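Local coordinates for protein beta-lactamase (Nostoc sp., PDB 6NHS) that probably hydrolyses the beta-lactam ring of penicillin-type antibiotics through an active-site serine, as in other class D beta-lactamases, at residues V210-G215 with D235-D240; I67-V72 with V118-I123; G35-Y40 with E247-S252. One frame throughout, in Å; residues are numbered along the deposited sequence.

Contact 1 of 3, residues V210-G215 with D235-D240; sequences VTPNIG and DIRNND
Asn213 and Ile236 face each other where the hairpin of strands 213-223 and 226-236 frays into loops, their CB atoms 3.8 Å apart. They form an antiparallel hydrogen-bonded pair: Ile236 N donates to Asn213 O at 2.8 Å, almost straight at 172°. On the other side of the pair, a water accepts from Asn213 N and donates to Ile236 O, bridging the strands at the point where they begin to part. The Asn213 amide turns back on its own loop. With CG beside the backbone N (chi1 -69°), ND2 reaches Val210 O at 2.8 Å, while OD1 accepts from Trp206 NE1, so both ends of the amide are gripped and its rotation is fixed. Ile236 keeps CG1 anti to its carbonyl carbon and extends it (chi2 179°), which carries CD1 across to the partner strand, 3.6 Å from Gly215 CA; Trp206 of strand 198-207 adjoins this side chain. On the opposite sheet face, Ile214 CD1 lies against Asp235 OD1. The ring of Pro212, which follows a cis peptide bond, runs alongside Arg237, with its CG 3.4 Å from Arg237 NH1. Arg237 folds back over Asp235, where NH2 and OD2 make a salt bridge of 2.8 Å with a weak, angled hydrogen bond. The other oxygen, Asp235 OD1, forms a salt bridge with Arg54. Two arginines thus share one carboxylate, which would favour its ionised form; beside the one direct backbone bond, this carboxylate and a bridging water flank or join the strands at the hairpin's open end.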
loop_
_atom_site.group_PDB
_atom_site.type_symbol
_atom_site.label_atom_id
_atom_site.label_comp_id
_atom_site.label_asym_id
_atom_site.label_seq_id
_atom_site.Cartn_x
_atom_site.Cartn_y
_atom_site.Cartn_z
ATOM N N VAL A 210 -6.243 6.695 14.671
ATOM C CA VAL A 210 -5.284 6.721 15.767
ATOM C C VAL A 210 -4.660 8.109 15.838
ATOM O O VAL A 210 -4.703 8.886 14.883
ATOM C CB VAL A 210 -4.193 5.639 15.622
ATOM C CG1 VAL A 210 -4.768 4.262 15.927
ATOM C CG2 VAL A 210 -3.600 5.673 14.222
ATOM N N THR A 211 -4.074 8.412 16.994
ATOM C CA THR A 211 -3.405 9.691 17.227
ATOM C C THR A 211 -1.991 9.418 17.695
ATOM O O THR A 211 -1.798 8.726 18.717
ATOM C CB THR A 211 -4.164 10.543 18.250
ATOM O OG1 THR A 211 -5.463 10.870 17.737
ATOM C CG2 THR A 211 -3.399 11.832 18.521
ATOM N N PRO A 212 -0.954 9.925 17.001
ATOM C CA PRO A 212 -1.096 10.724 15.780
ATOM C C PRO A 212 -1.544 9.897 14.578
ATOM O O PRO A 212 -1.410 8.673 14.605
ATOM C CB PRO A 212 0.317 11.270 15.560
ATOM C CG PRO A 212 1.199 10.251 16.168
ATOM C CD PRO A 212 0.458 9.755 17.382
ATOM N N ASN A 213 -2.092 10.551 13.556
ATOM C CA ASN A 213 -2.399 9.846 12.322
ATOM C C ASN A 213 -1.124 9.241 11.744
ATOM O O ASN A 213 -0.019 9.737 11.970
ATOM C CB ASN A 213 -3.035 10.790 11.299
ATOM C CG ASN A 213 -4.429 11.246 11.696
ATOM O OD1 ASN A 213 -5.065 11.991 10.963
ATOM N ND2 ASN A 213 -4.911 10.798 12.852
ATOM N N ILE A 214 -1.279 8.158 10.991
ATOM C CA ILE A 214 -0.153 7.449 10.395
ATOM C C ILE A 214 -0.232 7.600 8.882
ATOM O O ILE A 214 -1.285 7.352 8.282
ATOM C CB ILE A 214 -0.141 5.966 10.802
ATOM C CG1 ILE A 214 -0.004 5.837 12.322
ATOM C CG2 ILE A 214 0.968 5.212 10.071
ATOM C CD1 ILE A 214 1.303 6.379 12.867
ATOM N N GLY A 215 0.877 8.003 8.270
ATOM C CA GLY A 215 0.974 8.138 6.825
ATOM C C GLY A 215 1.834 7.015 6.243
ATOM O O GLY A 215 2.857 6.660 6.817
ATOM N N ASP A 235 4.402 10.066 11.000
ATOM C CA ASP A 235 3.345 10.711 11.765
ATOM C C ASP A 235 2.730 11.840 10.943
ATOM O O ASP A 235 3.444 12.632 10.322
ATOM C CB ASP A 235 3.890 11.292 13.072
ATOM C CG ASP A 235 4.314 10.228 14.069
ATOM O OD1 ASP A 235 4.080 9.026 13.825
ATOM O OD2 ASP A 235 4.885 10.612 15.109
ATOM N N ILE A 236 1.403 11.925 10.954
ATOM C CA ILE A 236 0.682 13.042 10.350
ATOM C C ILE A 236 -0.011 13.797 11.476
ATOM O O ILE A 236 -0.943 13.278 12.104
ATOM C CB ILE A 236 -0.325 12.574 9.289
ATOM C CG1 ILE A 236 0.406 11.963 8.096
ATOM C CG2 ILE A 236 -1.209 13.738 8.834
ATOM C CD1 ILE A 236 -0.524 11.457 7.013
ATOM N N ARG A 237 0.441 15.023 11.743
ATOM C CA ARG A 237 -0.161 15.847 12.783
ATOM C C ARG A 237 -0.830 17.103 12.243
ATOM O O ARG A 237 -1.489 17.814 13.009
ATOM C CB ARG A 237 0.888 16.221 13.840
ATOM C CG ARG A 237 1.121 15.102 14.856
ATOM C CD ARG A 237 2.194 15.450 15.872
ATOM N NE ARG A 237 3.498 14.917 15.486
ATOM C CZ ARG A 237 3.967 13.735 15.875
ATOM N NH1 ARG A 237 3.237 12.960 16.667
ATOM N NH2 ARG A 237 5.165 13.329 15.474
ATOM N N ASN A 238 -0.676 17.390 10.953
ATOM C CA ASN A 238 -1.484 18.378 10.258
ATOM C C ASN A 238 -1.566 17.946 8.802
ATOM O O ASN A 238 -0.853 17.040 8.364
ATOM C CB ASN A 238 -0.914 19.794 10.400
ATOM C CG ASN A 238 0.529 19.891 9.953
ATOM O OD1 ASN A 238 0.820 19.913 8.757
ATOM N ND2 ASN A 238 1.443 19.958 10.916
ATOM N N ASN A 239 -2.455 18.598 8.050
ATOM C CA ASN A 239 -2.696 18.172 6.675
ATOM C C ASN A 239 -1.468 18.350 5.792
ATOM O O ASN A 239 -1.312 17.625 4.803
ATOM C CB ASN A 239 -3.891 18.927 6.094
ATOM C CG ASN A 239 -5.214 18.426 6.644
ATOM O OD1 ASN A 239 -5.251 17.519 7.479
ATOM N ND2 ASN A 239 -6.309 19.018 6.181
ATOM N N ASP A 240 -0.582 19.289 6.135
ATOM C CA ASP A 240 0.642 19.470 5.362
ATOM C C ASP A 240 1.591 18.290 5.511
ATOM O O ASP A 240 2.403 18.037 4.615
ATOM C CB ASP A 240 1.333 20.766 5.778
ATOM C CG ASP A 240 0.485 21.993 5.489
ATOM O OD1 ASP A 240 0.296 22.321 4.297
ATOM O OD2 ASP A 240 -0.007 22.618 6.455
HETATM O O HOH W 1 -2.673 13.296 14.482
#

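Contact 2 of 3, residues I67-V72 with V118-I123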
loop_
_atom_site.group_PDB
_atom_site.type_symbol
_atom_site.label_atom_id
_atom_site.label_comp_id
_atom_site.label_asym_id
_atom_site.label_seq_id
_atom_site.Cartn_x
_atom_site.Cartn_y
_atom_site.Cartn_z
ATOM N N ILE A 67 -3.622 -2.921 -2.043
ATOM C CA ILE A 67 -2.772 -3.787 -2.860
ATOM C C ILE A 67 -3.131 -5.249 -2.627
ATOM O O ILE A 67 -3.384 -6.005 -3.573
ATOM C CB ILE A 67 -1.284 -3.521 -2.568
ATOM C CG1 ILE A 67 -0.907 -2.075 -2.915
ATOM C CG2 ILE A 67 -0.410 -4.516 -3.333
ATOM C CD1 ILE A 67 0.487 -1.672 -2.395
ATOM N N PHE A 68 -3.168 -5.662 -1.357
ATOM C CA PHE A 68 -3.558 -7.029 -1.014
ATOM C C PHE A 68 -5.004 -7.307 -1.414
ATOM O O PHE A 68 -5.308 -8.346 -2.010
ATOM C CB PHE A 68 -3.358 -7.252 0.484
ATOM C CG PHE A 68 -3.748 -8.625 0.954
ATOM C CD1 PHE A 68 -5.052 -8.902 1.329
ATOM C CD2 PHE A 68 -2.803 -9.637 1.030
ATOM C CE1 PHE A 68 -5.413 -10.171 1.764
ATOM C CE2 PHE A 68 -3.157 -10.904 1.471
ATOM C CZ PHE A 68 -4.464 -11.169 1.829
ATOM N N ASN A 69 -5.912 -6.382 -1.087
ATOM C CA ASN A 69 -7.332 -6.579 -1.376
ATOM C C ASN A 69 -7.576 -6.756 -2.875
ATOM O O ASN A 69 -8.403 -7.582 -3.283
ATOM C CB ASN A 69 -8.130 -5.390 -0.830
ATOM C CG ASN A 69 -9.561 -5.752 -0.434
ATOM O OD1 ASN A 69 -10.045 -6.850 -0.711
ATOM N ND2 ASN A 69 -10.243 -4.812 0.223
ATOM N N SER A 70 -6.863 -5.989 -3.706
ATOM C CA SER A 70 -7.025 -6.089 -5.156
ATOM C C SER A 70 -6.643 -7.474 -5.660
ATOM O O SER A 70 -7.323 -8.040 -6.525
ATOM C CB SER A 70 -6.166 -5.033 -5.866
ATOM O OG SER A 70 -6.481 -3.716 -5.444
ATOM N N LEU A 71 -5.534 -8.020 -5.148
ATOM C CA LEU A 71 -5.086 -9.352 -5.541
ATOM C C LEU A 71 -6.134 -10.407 -5.218
ATOM O O LEU A 71 -6.465 -11.249 -6.064
ATOM C CB LEU A 71 -3.774 -9.685 -4.831
ATOM C CG LEU A 71 -2.593 -8.806 -5.225
ATOM C CD1 LEU A 71 -1.498 -8.863 -4.151
ATOM C CD2 LEU A 71 -2.066 -9.274 -6.581
ATOM N N VAL A 72 -6.652 -10.391 -3.988
ATOM C CA VAL A 72 -7.599 -11.423 -3.575
ATOM C C VAL A 72 -8.913 -11.265 -4.327
ATOM O O VAL A 72 -9.538 -12.255 -4.732
ATOM C CB VAL A 72 -7.807 -11.375 -2.050
ATOM C CG1 VAL A 72 -8.839 -12.406 -1.614
ATOM C CG2 VAL A 72 -6.459 -11.589 -1.309
ATOM N N VAL A 118 -16.855 -3.153 -0.637
ATOM C CA VAL A 118 -17.662 -4.129 -1.372
ATOM C C VAL A 118 -16.830 -5.368 -1.682
ATOM O O VAL A 118 -17.279 -6.504 -1.485
ATOM C CB VAL A 118 -18.233 -3.508 -2.662
ATOM C CG1 VAL A 118 -18.974 -4.572 -3.479
ATOM C CG2 VAL A 118 -19.153 -2.333 -2.345
ATOM N N LEU A 119 -15.598 -5.165 -2.165
ATOM C CA LEU A 119 -14.745 -6.303 -2.505
ATOM C C LEU A 119 -14.530 -7.205 -1.298
ATOM O O LEU A 119 -14.637 -8.431 -1.405
ATOM C CB LEU A 119 -13.401 -5.817 -3.045
ATOM C CG LEU A 119 -13.404 -5.014 -4.354
ATOM C CD1 LEU A 119 -11.972 -4.706 -4.769
ATOM C CD2 LEU A 119 -14.124 -5.773 -5.473
ATOM N N ALA A 120 -14.259 -6.609 -0.133
ATOM C CA ALA A 120 -13.995 -7.398 1.067
ATOM C C ALA A 120 -15.224 -8.187 1.496
ATOM O O ALA A 120 -15.107 -9.351 1.897
ATOM C CB ALA A 120 -13.521 -6.483 2.197
ATOM N N ARG A 121 -16.409 -7.567 1.436
ATOM C CA ARG A 121 -17.633 -8.279 1.791
ATOM C C ARG A 121 -17.863 -9.465 0.868
ATOM O O ARG A 121 -18.256 -10.546 1.322
ATOM C CB ARG A 121 -18.841 -7.337 1.746
ATOM C CG ARG A 121 -18.839 -6.234 2.789
ATOM C CD ARG A 121 -20.105 -5.346 2.676
ATOM N NE ARG A 121 -19.875 -4.078 3.353
ATOM C CZ ARG A 121 -19.805 -2.895 2.756
ATOM N NH1 ARG A 121 -20.010 -2.781 1.448
ATOM N NH2 ARG A 121 -19.553 -1.813 3.485
ATOM N N LYS A 122 -17.622 -9.281 -0.431
ATOM C CA LYS A 122 -17.870 -10.353 -1.390
ATOM C C LYS A 122 -16.830 -11.462 -1.265
ATOM O O LYS A 122 -17.153 -12.643 -1.438
ATOM C CB LYS A 122 -17.893 -9.781 -2.806
ATOM C CG LYS A 122 -19.087 -8.851 -3.057
ATOM C CD LYS A 122 -19.035 -8.243 -4.453
ATOM C CE LYS A 122 -19.341 -9.262 -5.537
ATOM N NZ LYS A 122 -19.289 -8.601 -6.891
ATOM N N ILE A 123 -15.574 -11.103 -0.981
ATOM C CA ILE A 123 -14.583 -12.121 -0.627
ATOM C C ILE A 123 -15.067 -12.916 0.578
ATOM O O ILE A 123 -15.074 -14.152 0.575
ATOM C CB ILE A 123 -13.210 -11.473 -0.364
ATOM C CG1 ILE A 123 -12.625 -10.928 -1.678
ATOM C CG2 ILE A 123 -12.262 -12.505 0.294
ATOM C CD1 ILE A 123 -11.513 -9.889 -1.522
#
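Asn69 and Val72, one turn apart on helix 65-76, both meet Ile123 from helix 113-123, and the CD1 of that isoleucine is the atom they share. Val72 and Ile123 cross at about a right angle: Val72 CG1 rests 3.7 Å from Ile123 CD1 and 3.9 Å from Ile123 CG2, touching both branches. Val72 holds CG1 anti to the backbone N (chi1 177°), which directs this methyl across the gap. The Asn69 side chain slants past the same isoleucine, its OD1 3.5 Å from Ile123 CD1. The two helix segments are 10.0 Å apart at their closest and inclined at 48°, and they belong to the helical part of the fold common to class D beta-lactamases and penicillin-binding proteins. Helix 65-76 starts at what is probably the SxxK motif, Ser63 to Lys66, and Asn69 lies near those residues without touching them. The other branch of its amide faces Ala120, with ND2 4.2 Å from Ala120 CB, and makes a weak hydrogen bond to Tyr116 O. Asn69 OD1 has no polar partner in the model; it is buried against hydrocarbon, next to Ile123 and 4.2 Å from Leu119 CB. Phe131 of helix 125-135 and Phe178 adjoin Val72, while Met128 packs on Ala120.

Contact 3 of 3, residues G35-Y40 with E247-S252; sequences GSILIY and EVTRRS
Ile37 and Ser252 meet where the C-terminal helix 239-255 lies against the central antiparallel sheet of this penicillin-binding-protein-type fold. The strand 35-40 and helix 247-252 segments pass 9.9 Å apart with their directions 46° from each other, so a few side chains have to fill the space between the backbones. Ile37 does most of this. Its chain is extended, with CG1 anti to the backbone N (chi1 -171°), and it brings CD1 up to the helix, 3.6 Å from Ser252 CB and 3.5 Å from Ser252 OG. The same methyl lies over the turn before it, 4.1 Å from Thr249 CA. Its shorter branch, CG2, also faces the serine hydroxyl. Ile39, two residues along the strand, adds a lighter touch: its CD1 comes to 4.2 Å from Ser252 CB, so the serine's CB has an isoleucine methyl from each of the two residues. Phe28 of helix 25-30 packs on both Ile37 and Val248, and Thr232 of the neighbouring strand 226-236 also touches those two side chains. Thr249 OG1 is hydrogen-bonded to Thr232 OG1 and to Arg245 O. The Ser252 hydroxyl, set among isoleucine methyls, is satisfied on its own helix. With OG beside the backbone N (chi1 -57°), it donates to Val248 O at 2.6 Å; Ser252 N bonds to that same oxygen at 2.9 Å, and the two donors reach Val248 O from opposite faces of its carbonyl plane.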
loop_
_atom_site.group_PDB
_atom_site.type_symbol
_atom_site.label_atom_id
_atom_site.label_comp_id
_atom_site.label_asym_id
_atom_site.label_seq_id
_atom_site.Cartn_x
_atom_site.Cartn_y
_atom_site.Cartn_z
ATOM N N GLY A 35 9.270 9.868 11.341
ATOM C CA GLY A 35 8.886 8.645 10.653
ATOM C C GLY A 35 10.081 7.795 10.287
ATOM O O GLY A 35 11.154 7.907 10.889
ATOM N N SER A 36 9.883 6.952 9.279
ATOM C CA SER A 36 10.890 5.980 8.887
ATOM C C SER A 36 10.755 5.685 7.405
ATOM O O SER A 36 9.733 5.981 6.776
ATOM C CB SER A 36 10.752 4.678 9.684
ATOM O OG SER A 36 9.476 4.097 9.467
ATOM N N ILE A 37 11.796 5.071 6.855
ATOM C CA ILE A 37 11.726 4.526 5.505
ATOM C C ILE A 37 12.631 3.310 5.440
ATOM O O ILE A 37 13.679 3.257 6.095
ATOM C CB ILE A 37 12.091 5.569 4.424
ATOM C CG1 ILE A 37 11.792 5.016 3.026
ATOM C CG2 ILE A 37 13.550 5.991 4.530
ATOM C CD1 ILE A 37 11.918 6.036 1.903
ATOM N N LEU A 38 12.202 2.320 4.671
ATOM C CA LEU A 38 12.988 1.132 4.396
ATOM C C LEU A 38 13.014 0.922 2.892
ATOM O O LEU A 38 11.960 0.916 2.248
ATOM C CB LEU A 38 12.395 -0.091 5.101
ATOM C CG LEU A 38 13.200 -1.382 5.031
ATOM C CD1 LEU A 38 14.549 -1.205 5.713
ATOM C CD2 LEU A 38 12.412 -2.514 5.674
ATOM N N ILE A 39 14.208 0.768 2.329
ATOM C CA ILE A 39 14.367 0.510 0.902
ATOM C C ILE A 39 15.168 -0.773 0.742
ATOM O O ILE A 39 16.188 -0.960 1.415
ATOM C CB ILE A 39 15.044 1.688 0.176
ATOM C CG1 ILE A 39 14.187 2.951 0.299
ATOM C CG2 ILE A 39 15.243 1.367 -1.297
ATOM C CD1 ILE A 39 14.855 4.192 -0.251
ATOM N N TYR A 40 14.695 -1.665 -0.127
ATOM C CA TYR A 40 15.344 -2.952 -0.356
ATOM C C TYR A 40 15.784 -3.048 -1.810
ATOM O O TYR A 40 14.946 -3.012 -2.722
ATOM C CB TYR A 40 14.417 -4.114 0.004
ATOM C CG TYR A 40 15.041 -5.467 -0.242
ATOM C CD1 TYR A 40 16.146 -5.880 0.489
ATOM C CD2 TYR A 40 14.527 -6.332 -1.201
ATOM C CE1 TYR A 40 16.731 -7.111 0.272
ATOM C CE2 TYR A 40 15.104 -7.570 -1.426
ATOM C CZ TYR A 40 16.206 -7.952 -0.683
ATOM O OH TYR A 40 16.791 -9.180 -0.887
ATOM N N GLU A 247 6.894 12.800 -0.747
ATOM C CA GLU A 247 8.075 13.643 -0.904
ATOM C C GLU A 247 9.298 13.045 -0.211
ATOM O O GLU A 247 10.407 13.092 -0.760
ATOM C CB GLU A 247 7.781 15.050 -0.383
ATOM C CG GLU A 247 8.910 16.055 -0.591
ATOM C CD GLU A 247 9.268 16.267 -2.056
ATOM O OE1 GLU A 247 8.427 15.991 -2.933
ATOM O OE2 GLU A 247 10.403 16.705 -2.327
ATOM N N VAL A 248 9.134 12.479 0.990
ATOM C CA VAL A 248 10.312 11.890 1.630
ATOM C C VAL A 248 10.746 10.643 0.883
ATOM O O VAL A 248 11.945 10.343 0.814
ATOM C CB VAL A 248 10.090 11.581 3.125
ATOM C CG1 VAL A 248 9.729 12.825 3.881
ATOM C CG2 VAL A 248 9.043 10.505 3.320
ATOM N N THR A 249 9.795 9.898 0.313
ATOM C CA THR A 249 10.156 8.767 -0.531
ATOM C C THR A 249 10.952 9.235 -1.743
ATOM O O THR A 249 12.003 8.668 -2.067
ATOM C CB THR A 249 8.896 8.013 -0.963
ATOM O OG1 THR A 249 8.109 7.693 0.190
ATOM C CG2 THR A 249 9.266 6.721 -1.673
ATOM N N ARG A 250 10.473 10.292 -2.411
ATOM C CA ARG A 250 11.185 10.859 -3.554
ATOM C C ARG A 250 12.601 11.267 -3.180
ATOM O O ARG A 250 13.568 10.907 -3.859
ATOM C CB ARG A 250 10.444 12.083 -4.101
ATOM C CG ARG A 250 9.133 11.817 -4.755
ATOM C CD ARG A 250 8.670 13.068 -5.501
ATOM N NE ARG A 250 7.466 12.769 -6.252
ATOM C CZ ARG A 250 7.475 12.221 -7.458
ATOM N NH1 ARG A 250 6.329 11.966 -8.072
ATOM N NH2 ARG A 250 8.633 11.955 -8.054
ATOM N N ARG A 251 12.734 12.052 -2.109
ATOM C CA ARG A 251 14.049 12.546 -1.718
ATOM C C ARG A 251 14.969 11.405 -1.310
ATOM O O ARG A 251 16.181 11.461 -1.550
ATOM C CB ARG A 251 13.907 13.566 -0.588
ATOM C CG ARG A 251 13.064 14.771 -0.980
ATOM C CD ARG A 251 13.133 15.862 0.067
ATOM N NE ARG A 251 12.281 16.996 -0.277
ATOM C CZ ARG A 251 12.355 18.190 0.305
ATOM N NH1 ARG A 251 13.253 18.412 1.256
ATOM N NH2 ARG A 251 11.536 19.163 -0.073
ATOM N N SER A 252 14.413 10.356 -0.698
ATOM C CA SER A 252 15.232 9.210 -0.310
ATOM C C SER A 252 15.778 8.488 -1.536
ATOM O O SER A 252 16.977 8.197 -1.615
ATOM C CB SER A 252 14.419 8.253 0.561
ATOM O OG SER A 252 13.914 8.916 1.707
#

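Contacts 1 and 3 serve the same half of the fold: strands 226-236 and 35-41 are neighbours in one sheet, and helix 239-255, which begins within the 235-240 segment of contact 1, supplies the helical side of contact 3. Contact 2 belongs to the helical region, its centre about 26 Å and 27 Å from those of contacts 1 and 3, and lies across the chain's centre from contact 3. Contact 1, partly buried at a strand end, relies on backbone pairing, water and charge. The other two are buried: contact 2 pairs a valine and an isoleucine beside an amide whose oxygen has no polar partner in the model, and contact 3 sets isoleucine methyls against a serine whose hydroxyl is satisfied.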